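Local coordinates for protein 2-hydroxyisobutyryl-CoA synthetase (Aquincola tertiaricarbonis, PDB 6HDY) that belongs to the ANL superfamily, with an AMP-binding enzyme domain and the smaller C-terminal domain of that family, at residues 118-123 with 139-144; 15-20 with 331-336. All blocks are in the same frame, centred on the assembly; numbering follows the deposited sequence.

Overall arrangement
Interactions 1 and 2 sit on the same side of the chain's centre, their own centres about 12 Å apart, and they meet directly. D143, in the first turn of helix 141-157 of interaction 1, receives the loop 331-336 of interaction 2 through two hydrogen bonds, D143 OD2 to S334 OG at 2.6 Å and D143 OD1 to T333 N at 2.9 Å. The guanidinium of R332 adds a salt bridge, NE to D143 OD2. I139 packs on R332 and S334 beside this polar junction. Neither contact lines the ligand pocket: the I139 side chain is about 10 Å from bound (3S)-3-hydroxybutanoic acid and the R332 side chain about 9 Å.

Interaction 1: residues 118-123 with 139-144; sequences NSEIFH and IGRADW
With CG anti to the backbone N in both residues (chi1 -179° in F122, -161° in W144), the F122 ring and the W144 indole are swung into each other. F122 CE2 comes down over one face of the indole, near its rim, 3.5 Å from W144 CG, and the F122 ring and the five-membered ring of the indole are inclined obliquely, at 56°. H123 meets the six-membered part of the same indole, ND1 standing 3.2 Å from W144 CH2, so the three rings form an aromatic cluster. H123 ND1 is hydrogen-bonded to H125, while NE2 bonds E186 of the second subunit.

The backbone beneath is a beta hairpin, strands 121-126 and 136-140, carrying a classic beta bulge: F122 N (2.8 Å) and H123 N (3.1 Å) both donate to I139 O, and I139 N returns a bond to H123 O. G140 ends its strand as the N-cap of helix 141-157.

At that helix start R141 N donates to E120 O at 3.3 Å. The E120 chain bends at chi2, bringing OE2 to A142 N in a weak bond of 3.4 Å; a water links OE2 to D143 N as well. E120 OE1 stands over a face of the R141 guanidinium, 4.1 Å from NH1, opposite charges that probably attract, with no N-H aimed at the oxygen. The R141 CG methylene rests 3.6 Å from F122 CD1.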
ATOM      1  N   ASN A 118      23.900   6.965   3.285  1.00 56.01           N
ATOM      2  CA  ASN A 118      23.020   6.402   2.260  1.00 54.63           C
ATOM      3  C   ASN A 118      22.649   4.943   2.556  1.00 56.96           C
ATOM      4  O   ASN A 118      21.498   4.565   2.400  1.00 53.92           O
ATOM      5  CB  ASN A 118      23.698   6.495   0.893  1.00 60.38           C
ATOM      6  CG  ASN A 118      22.776   6.955  -0.207  1.00 89.77           C
ATOM      7  OD1 ASN A 118      21.915   7.833  -0.013  1.00 77.29           O
ATOM      8  ND2 ASN A 118      22.955   6.375  -1.394  1.00 86.63           N
ATOM      9  N   SER A 119      23.621   4.152   3.017  1.00 56.46           N
ATOM     10  CA  SER A 119      23.498   2.743   3.375  1.00 56.14           C
ATOM     11  C   SER A 119      22.534   2.478   4.530  1.00 58.72           C
ATOM     12  O   SER A 119      22.137   1.335   4.738  1.00 59.32           O
ATOM     13  CB  SER A 119      24.877   2.157   3.683  1.00 61.05           C
ATOM     14  OG  SER A 119      25.421   2.682   4.882  1.00 68.85           O
ATOM     15  N   GLU A 120      22.171   3.508   5.295  1.00 53.93           N
ATOM     16  CA  GLU A 120      21.263   3.335   6.421  1.00 51.39           C
ATOM     17  C   GLU A 120      19.773   3.453   5.982  1.00 51.36           C
ATOM     18  O   GLU A 120      18.897   2.930   6.689  1.00 49.41           O
ATOM     19  CB  GLU A 120      21.663   4.295   7.569  1.00 53.33           C
ATOM     20  CG  GLU A 120      20.624   4.605   8.649  1.00 62.91           C
ATOM     21  CD  GLU A 120      20.329   3.602   9.753  1.00 78.37           C
ATOM     22  OE1 GLU A 120      20.974   2.527   9.797  1.00 87.85           O
ATOM     23  OE2 GLU A 120      19.455   3.913  10.595  1.00 50.01           O
ATOM     24  N   ILE A 121      19.494   4.110   4.822  1.00 46.41           N
ATOM     25  CA  ILE A 121      18.113   4.344   4.345  1.00 44.44           C
ATOM     26  C   ILE A 121      17.376   3.021   4.097  1.00 44.91           C
ATOM     27  O   ILE A 121      17.860   2.131   3.374  1.00 45.76           O
ATOM     28  CB  ILE A 121      18.028   5.329   3.148  1.00 47.97           C
ATOM     29  CG1 ILE A 121      18.563   6.718   3.571  1.00 49.61           C
ATOM     30  CG2 ILE A 121      16.574   5.462   2.621  1.00 44.42           C
ATOM     31  CD1 ILE A 121      19.405   7.335   2.537  1.00 60.25           C
ATOM     32  N   PHE A 122      16.246   2.898   4.786  1.00 36.10           N
ATOM     33  CA  PHE A 122      15.370   1.738   4.811  1.00 34.74           C
ATOM     34  C   PHE A 122      14.149   1.883   3.897  1.00 37.24           C
ATOM     35  O   PHE A 122      13.816   0.946   3.185  1.00 37.46           O
ATOM     36  CB  PHE A 122      14.915   1.494   6.268  1.00 35.14           C
ATOM     37  CG  PHE A 122      14.004   0.321   6.539  1.00 34.40           C
ATOM     38  CD1 PHE A 122      14.459  -0.988   6.389  1.00 37.56           C
ATOM     39  CD2 PHE A 122      12.699   0.518   6.955  1.00 33.58           C
ATOM     40  CE1 PHE A 122      13.623  -2.075   6.664  1.00 37.56           C
ATOM     41  CE2 PHE A 122      11.858  -0.571   7.227  1.00 36.08           C
ATOM     42  CZ  PHE A 122      12.346  -1.860   7.124  1.00 35.78           C
ATOM     43  N   HIS A 123      13.456   3.025   3.972  1.00 33.22           N
ATOM     44  CA  HIS A 123      12.241   3.291   3.203  1.00 31.15           C
ATOM     45  C   HIS A 123      12.290   4.643   2.551  1.00 34.29           C
ATOM     46  O   HIS A 123      12.835   5.590   3.126  1.00 32.86           O
ATOM     47  CB  HIS A 123      11.040   3.258   4.122  1.00 30.03           C
ATOM     48  CG  HIS A 123      10.254   1.991   4.115  1.00 31.59           C
ATOM     49  ND1 HIS A 123       8.884   2.011   4.099  1.00 31.45           N
ATOM     50  CD2 HIS A 123      10.669   0.711   4.205  1.00 33.07           C
ATOM     51  CE1 HIS A 123       8.504   0.755   4.217  1.00 30.18           C
ATOM     52  NE2 HIS A 123       9.546  -0.061   4.263  1.00 31.27           N
ATOM     53  N   ILE A 139      14.036   7.472   5.183  1.00 33.31           N
ATOM     54  CA  ILE A 139      13.950   7.041   6.573  1.00 31.60           C
ATOM     55  C   ILE A 139      14.859   5.829   6.853  1.00 36.57           C
ATOM     56  O   ILE A 139      14.763   4.816   6.159  1.00 35.57           O
ATOM     57  CB  ILE A 139      12.479   6.814   6.950  1.00 31.97           C
ATOM     58  CG1 ILE A 139      11.632   8.019   6.462  1.00 32.00           C
ATOM     59  CG2 ILE A 139      12.345   6.604   8.465  1.00 30.81           C
ATOM     60  CD1 ILE A 139      10.291   7.701   6.018  1.00 40.57           C
ATOM     61  N   GLY A 140      15.745   5.970   7.844  1.00 31.37           N
ATOM     62  CA  GLY A 140      16.678   4.921   8.217  1.00 33.05           C
ATOM     63  C   GLY A 140      15.981   3.820   8.978  1.00 39.21           C
ATOM     64  O   GLY A 140      14.888   4.028   9.500  1.00 37.69           O
ATOM     65  N   ARG A 141      16.610   2.641   9.039  1.00 40.28           N
ATOM     66  CA  ARG A 141      16.106   1.448   9.728  1.00 40.44           C
ATOM     67  C   ARG A 141      15.781   1.723  11.188  1.00 42.95           C
ATOM     68  O   ARG A 141      14.716   1.336  11.669  1.00 42.26           O
ATOM     69  CB  ARG A 141      17.144   0.321   9.628  1.00 44.92           C
ATOM     70  CG  ARG A 141      16.547  -1.044   9.309  1.00 61.43           C
ATOM     71  CD  ARG A 141      17.581  -2.055   8.835  1.00 78.70           C
ATOM     72  NE  ARG A 141      18.513  -1.512   7.838  1.00 95.86           N
ATOM     73  CZ  ARG A 141      19.801  -1.253   8.067  1.00114.85           C
ATOM     74  NH1 ARG A 141      20.329  -1.481   9.268  1.00102.09           N
ATOM     75  NH2 ARG A 141      20.568  -0.761   7.103  1.00100.19           N
ATOM     76  N   ALA A 142      16.690   2.403  11.886  1.00 40.19           N
ATOM     77  CA  ALA A 142      16.529   2.747  13.298  1.00 39.62           C
ATOM     78  C   ALA A 142      15.372   3.684  13.510  1.00 41.16           C
ATOM     79  O   ALA A 142      14.592   3.453  14.436  1.00 41.61           O
ATOM     80  CB  ALA A 142      17.834   3.319  13.857  1.00 42.49           C
ATOM     81  N   ASP A 143      15.165   4.670  12.606  1.00 36.98           N
ATOM     82  CA  ASP A 143      13.996   5.581  12.700  1.00 34.68           C
ATOM     83  C   ASP A 143      12.666   4.874  12.474  1.00 37.05           C
ATOM     84  O   ASP A 143      11.717   5.169  13.169  1.00 37.09           O
ATOM     85  CB  ASP A 143      14.122   6.780  11.756  1.00 35.11           C
ATOM     86  CG  ASP A 143      15.105   7.809  12.242  1.00 35.56           C
ATOM     87  OD1 ASP A 143      15.735   7.578  13.289  1.00 36.55           O
ATOM     88  OD2 ASP A 143      15.245   8.837  11.589  1.00 38.26           O
ATOM     89  N   TRP A 144      12.607   3.934  11.535  1.00 34.50           N
ATOM     90  CA  TRP A 144      11.400   3.148  11.245  1.00 32.35           C
ATOM     91  C   TRP A 144      10.980   2.400  12.536  1.00 34.83           C
ATOM     92  O   TRP A 144       9.801   2.399  12.908  1.00 32.31           O
ATOM     93  CB  TRP A 144      11.650   2.168  10.044  1.00 31.18           C
ATOM     94  CG  TRP A 144      10.357   1.700   9.442  1.00 30.57           C
ATOM     95  CD1 TRP A 144       9.608   0.639   9.856  1.00 33.09           C
ATOM     96  CD2 TRP A 144       9.547   2.419   8.492  1.00 28.50           C
ATOM     97  NE1 TRP A 144       8.410   0.607   9.170  1.00 31.24           N
ATOM     98  CE2 TRP A 144       8.355   1.680   8.313  1.00 31.66           C
ATOM     99  CE3 TRP A 144       9.715   3.616   7.769  1.00 29.36           C
ATOM    100  CZ2 TRP A 144       7.335   2.093   7.430  1.00 29.29           C
ATOM    101  CZ3 TRP A 144       8.721   4.004   6.864  1.00 29.12           C
ATOM    102  CH2 TRP A 144       7.549   3.249   6.705  1.00 28.38           C
TER
HETATM  103  O   HOH W   1      17.342   5.745  11.289  1.00 30.49           O
HETATM  104  O   HOH W   2      17.957  -0.967   4.739  1.00 47.46           O

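Interaction 2: residues 15-20 with 331-336; sequences WNFPVE and ERTSQP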
ATOM      1  N   TRP A  15      15.082   5.777  27.748  1.00 55.87           N
ATOM      2  CA  TRP A  15      15.445   7.146  27.409  1.00 55.17           C
ATOM      3  C   TRP A  15      16.893   7.205  26.965  1.00 58.19           C
ATOM      4  O   TRP A  15      17.795   7.214  27.791  1.00 61.11           O
ATOM      5  CB  TRP A  15      15.165   8.091  28.587  1.00 55.71           C
ATOM      6  CG  TRP A  15      15.264   9.555  28.264  1.00 55.79           C
ATOM      7  CD1 TRP A  15      16.128  10.457  28.814  1.00 60.58           C
ATOM      8  CD2 TRP A  15      14.437  10.295  27.353  1.00 52.53           C
ATOM      9  NE1 TRP A  15      15.905  11.710  28.287  1.00 58.50           N
ATOM     10  CE2 TRP A  15      14.868  11.641  27.394  1.00 56.54           C
ATOM     11  CE3 TRP A  15      13.371   9.951  26.500  1.00 50.83           C
ATOM     12  CZ2 TRP A  15      14.267  12.642  26.622  1.00 53.60           C
ATOM     13  CZ3 TRP A  15      12.796  10.938  25.718  1.00 49.74           C
ATOM     14  CH2 TRP A  15      13.235  12.268  25.787  1.00 50.72           C
ATOM     15  N   ASN A  16      17.115   7.206  25.649  1.00 53.19           N
ATOM     16  CA  ASN A  16      18.455   7.231  25.073  1.00 54.89           C
ATOM     17  C   ASN A  16      18.429   7.820  23.669  1.00 55.03           C
ATOM     18  O   ASN A  16      17.450   7.632  22.934  1.00 49.91           O
ATOM     19  CB  ASN A  16      19.019   5.788  25.016  1.00 61.57           C
ATOM     20  CG  ASN A  16      20.517   5.655  24.858  1.00109.68           C
ATOM     21  OD1 ASN A  16      21.312   6.424  25.418  1.00113.26           O
ATOM     22  ND2 ASN A  16      20.939   4.605  24.157  1.00106.24           N
ATOM     23  N   PHE A  17      19.522   8.520  23.295  1.00 52.78           N
ATOM     24  CA  PHE A  17      19.710   9.021  21.938  1.00 50.11           C
ATOM     25  C   PHE A  17      21.065   8.559  21.405  1.00 57.06           C
ATOM     26  O   PHE A  17      22.088   8.901  22.006  1.00 59.20           O
ATOM     27  CB  PHE A  17      19.559  10.538  21.776  1.00 49.85           C
ATOM     28  CG  PHE A  17      19.529  10.968  20.316  1.00 48.96           C
ATOM     29  CD1 PHE A  17      20.708  11.264  19.631  1.00 52.66           C
ATOM     30  CD2 PHE A  17      18.324  11.055  19.623  1.00 47.00           C
ATOM     31  CE1 PHE A  17      20.680  11.655  18.290  1.00 52.09           C
ATOM     32  CE2 PHE A  17      18.296  11.466  18.288  1.00 48.22           C
ATOM     33  CZ  PHE A  17      19.478  11.749  17.626  1.00 48.12           C
ATOM     34  N   PRO A  18      21.103   7.842  20.246  1.00 51.91           N
ATOM     35  CA  PRO A  18      19.966   7.355  19.429  1.00 48.52           C
ATOM     36  C   PRO A  18      19.140   6.322  20.198  1.00 53.57           C
ATOM     37  O   PRO A  18      19.697   5.543  20.959  1.00 56.22           O
ATOM     38  CB  PRO A  18      20.659   6.702  18.211  1.00 50.51           C
ATOM     39  CG  PRO A  18      22.050   7.262  18.197  1.00 57.87           C
ATOM     40  CD  PRO A  18      22.385   7.414  19.664  1.00 55.31           C
ATOM     41  N   VAL A  19      17.818   6.335  20.024  1.00 49.35           N
ATOM     42  CA  VAL A  19      16.911   5.411  20.714  1.00 49.02           C
ATOM     43  C   VAL A  19      17.071   3.952  20.170  1.00 53.62           C
ATOM     44  O   VAL A  19      17.505   3.758  19.039  1.00 53.23           O
ATOM     45  CB  VAL A  19      15.458   5.961  20.680  1.00 49.41           C
ATOM     46  CG1 VAL A  19      14.763   5.625  19.359  1.00 46.83           C
ATOM     47  CG2 VAL A  19      14.646   5.491  21.883  1.00 48.88           C
ATOM     48  N   GLU A  20      16.755   2.952  21.003  1.00 51.46           N
ATOM     49  CA  GLU A  20      16.923   1.535  20.702  1.00 52.33           C
ATOM     50  C   GLU A  20      15.969   0.686  21.541  1.00 55.07           C
ATOM     51  O   GLU A  20      16.388   0.005  22.485  1.00 56.55           O
ATOM     52  CB  GLU A  20      18.385   1.123  20.992  1.00 56.91           C
ATOM     53  CG  GLU A  20      19.117   0.676  19.737  1.00 68.23           C
ATOM     54  CD  GLU A  20      19.812  -0.671  19.822  1.00 88.61           C
ATOM     55  OE1 GLU A  20      19.582  -1.511  18.923  1.00 85.01           O
ATOM     56  OE2 GLU A  20      20.575  -0.891  20.791  1.00 75.77           O
ATOM     57  N   GLU A 331      13.778  11.542  18.846  1.00 34.26           N
ATOM     58  CA  GLU A 331      14.177  10.150  18.651  1.00 33.62           C
ATOM     59  C   GLU A 331      14.373   9.773  17.182  1.00 38.60           C
ATOM     60  O   GLU A 331      13.951   8.686  16.764  1.00 39.14           O
ATOM     61  CB  GLU A 331      13.148   9.216  19.327  1.00 33.93           C
ATOM     62  CG  GLU A 331      13.099   9.311  20.849  1.00 38.66           C
ATOM     63  CD  GLU A 331      12.225   8.302  21.568  1.00 44.67           C
ATOM     64  OE1 GLU A 331      11.338   7.698  20.927  1.00 45.80           O
ATOM     65  OE2 GLU A 331      12.438   8.108  22.783  1.00 46.92           O
ATOM     66  N   ARG A 332      15.024  10.657  16.389  1.00 35.28           N
ATOM     67  CA  ARG A 332      15.296  10.394  14.967  1.00 34.49           C
ATOM     68  C   ARG A 332      16.691  10.797  14.539  1.00 40.30           C
ATOM     69  O   ARG A 332      17.148  11.895  14.851  1.00 40.86           O
ATOM     70  CB  ARG A 332      14.228  11.034  14.050  1.00 33.56           C
ATOM     71  CG  ARG A 332      12.931  10.230  13.996  1.00 31.08           C
ATOM     72  CD  ARG A 332      12.056  10.564  12.816  1.00 28.38           C
ATOM     73  NE  ARG A 332      12.688  10.323  11.506  1.00 34.28           N
ATOM     74  CZ  ARG A 332      12.090  10.556  10.343  1.00 34.24           C
ATOM     75  NH1 ARG A 332      10.847  11.026  10.310  1.00 26.09           N
ATOM     76  NH2 ARG A 332      12.730  10.322   9.202  1.00 29.67           N
ATOM     77  N   THR A 333      17.374   9.897  13.819  1.00 38.86           N
ATOM     78  CA  THR A 333      18.721  10.137  13.301  1.00 40.31           C
ATOM     79  C   THR A 333      18.705  10.472  11.803  1.00 43.40           C
ATOM     80  O   THR A 333      19.652  11.074  11.312  1.00 42.96           O
ATOM     81  CB  THR A 333      19.627   8.934  13.598  1.00 50.27           C
ATOM     82  OG1 THR A 333      19.007   7.749  13.088  1.00 46.22           O
ATOM     83  CG2 THR A 333      19.944   8.780  15.092  1.00 46.26           C
ATOM     84  N   SER A 334      17.641  10.076  11.069  1.00 40.24           N
ATOM     85  CA  SER A 334      17.522  10.307   9.612  1.00 40.09           C
ATOM     86  C   SER A 334      16.520  11.432   9.358  1.00 42.30           C
ATOM     87  O   SER A 334      15.415  11.396   9.917  1.00 40.98           O
ATOM     88  CB  SER A 334      17.097   9.030   8.880  1.00 40.22           C
ATOM     89  OG  SER A 334      15.700   8.791   9.010  1.00 36.08           O
ATOM     90  N   GLN A 335      16.911  12.444   8.536  1.00 36.70           N
ATOM     91  CA  GLN A 335      16.090  13.638   8.261  1.00 34.42           C
ATOM     92  C   GLN A 335      15.472  14.223   9.544  1.00 36.91           C
ATOM     93  O   GLN A 335      14.261  14.436   9.587  1.00 32.24           O
ATOM     94  CB  GLN A 335      15.038  13.369   7.166  1.00 33.80           C
ATOM     95  CG  GLN A 335      15.695  13.075   5.794  1.00 30.86           C
ATOM     96  CD  GLN A 335      14.658  12.909   4.694  1.00 45.56           C
ATOM     97  OE1 GLN A 335      13.669  12.191   4.845  1.00 35.43           O
ATOM     98  NE2 GLN A 335      14.875  13.552   3.553  1.00 33.58           N
ATOM     99  N   PRO A 336      16.260  14.447  10.649  1.00 35.77           N
ATOM    100  CA  PRO A 336      15.626  14.976  11.872  1.00 33.47           C
ATOM    101  C   PRO A 336      15.129  16.399  11.656  1.00 33.71           C
ATOM    102  O   PRO A 336      15.811  17.214  11.038  1.00 35.51           O
ATOM    103  CB  PRO A 336      16.731  14.881  12.933  1.00 37.10           C
ATOM    104  CG  PRO A 336      18.001  14.940  12.170  1.00 42.98           C
ATOM    105  CD  PRO A 336      17.725  14.289  10.829  1.00 38.43           C
TER
HETATM  106  O   HOH W   3      14.783   8.239  23.930  1.00 40.39           O
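The F17 ring meets the loop 331-336 at its edge: R332 O lies in the ring plane, 3.6 Å from F17 CZ, and E331 CA also sits near that plane. The T333 CG2 methyl approaches the ring obliquely, 3.9 Å from F17 CZ. At the other end, the W15 indole and the E331 carboxylate have planes 43° apart, with W15 CZ3 4.1 Å from E331 OE2.

Two irregular segments are joined here, the N-terminal arm ahead of helix 36-40 and the loop between strands 322-329 and 340-347 of an antiparallel sheet. Helix 43-64 adds further cover, A49 against W15 and both R53 and Q56 against F17. A cis peptide bond precedes P18, whose CB touches T333 CG2 at 3.8 Å.

V19 CB is directed at the loop, and the side chain lies against the E331 chain. CG2, anti to the backbone N, reaches the carboxylate end, while CG1, between N and the carbonyl carbon (chi1 83°), rests 3.9 Å from E331 CB. E331 is extended beyond CG, which carries its buried carboxylate along V19 toward W15. That charge is probably compensated: OE2 forms a salt bridge with R38, and OE1 bonds the hydroxyl of Y21, just past the arm segment.

No direct hydrogen bond spans the two segments, and a water supplies the polar link instead. It accepts from N16 N at 3.1 Å and donates to E331 OE2 at 2.6 Å.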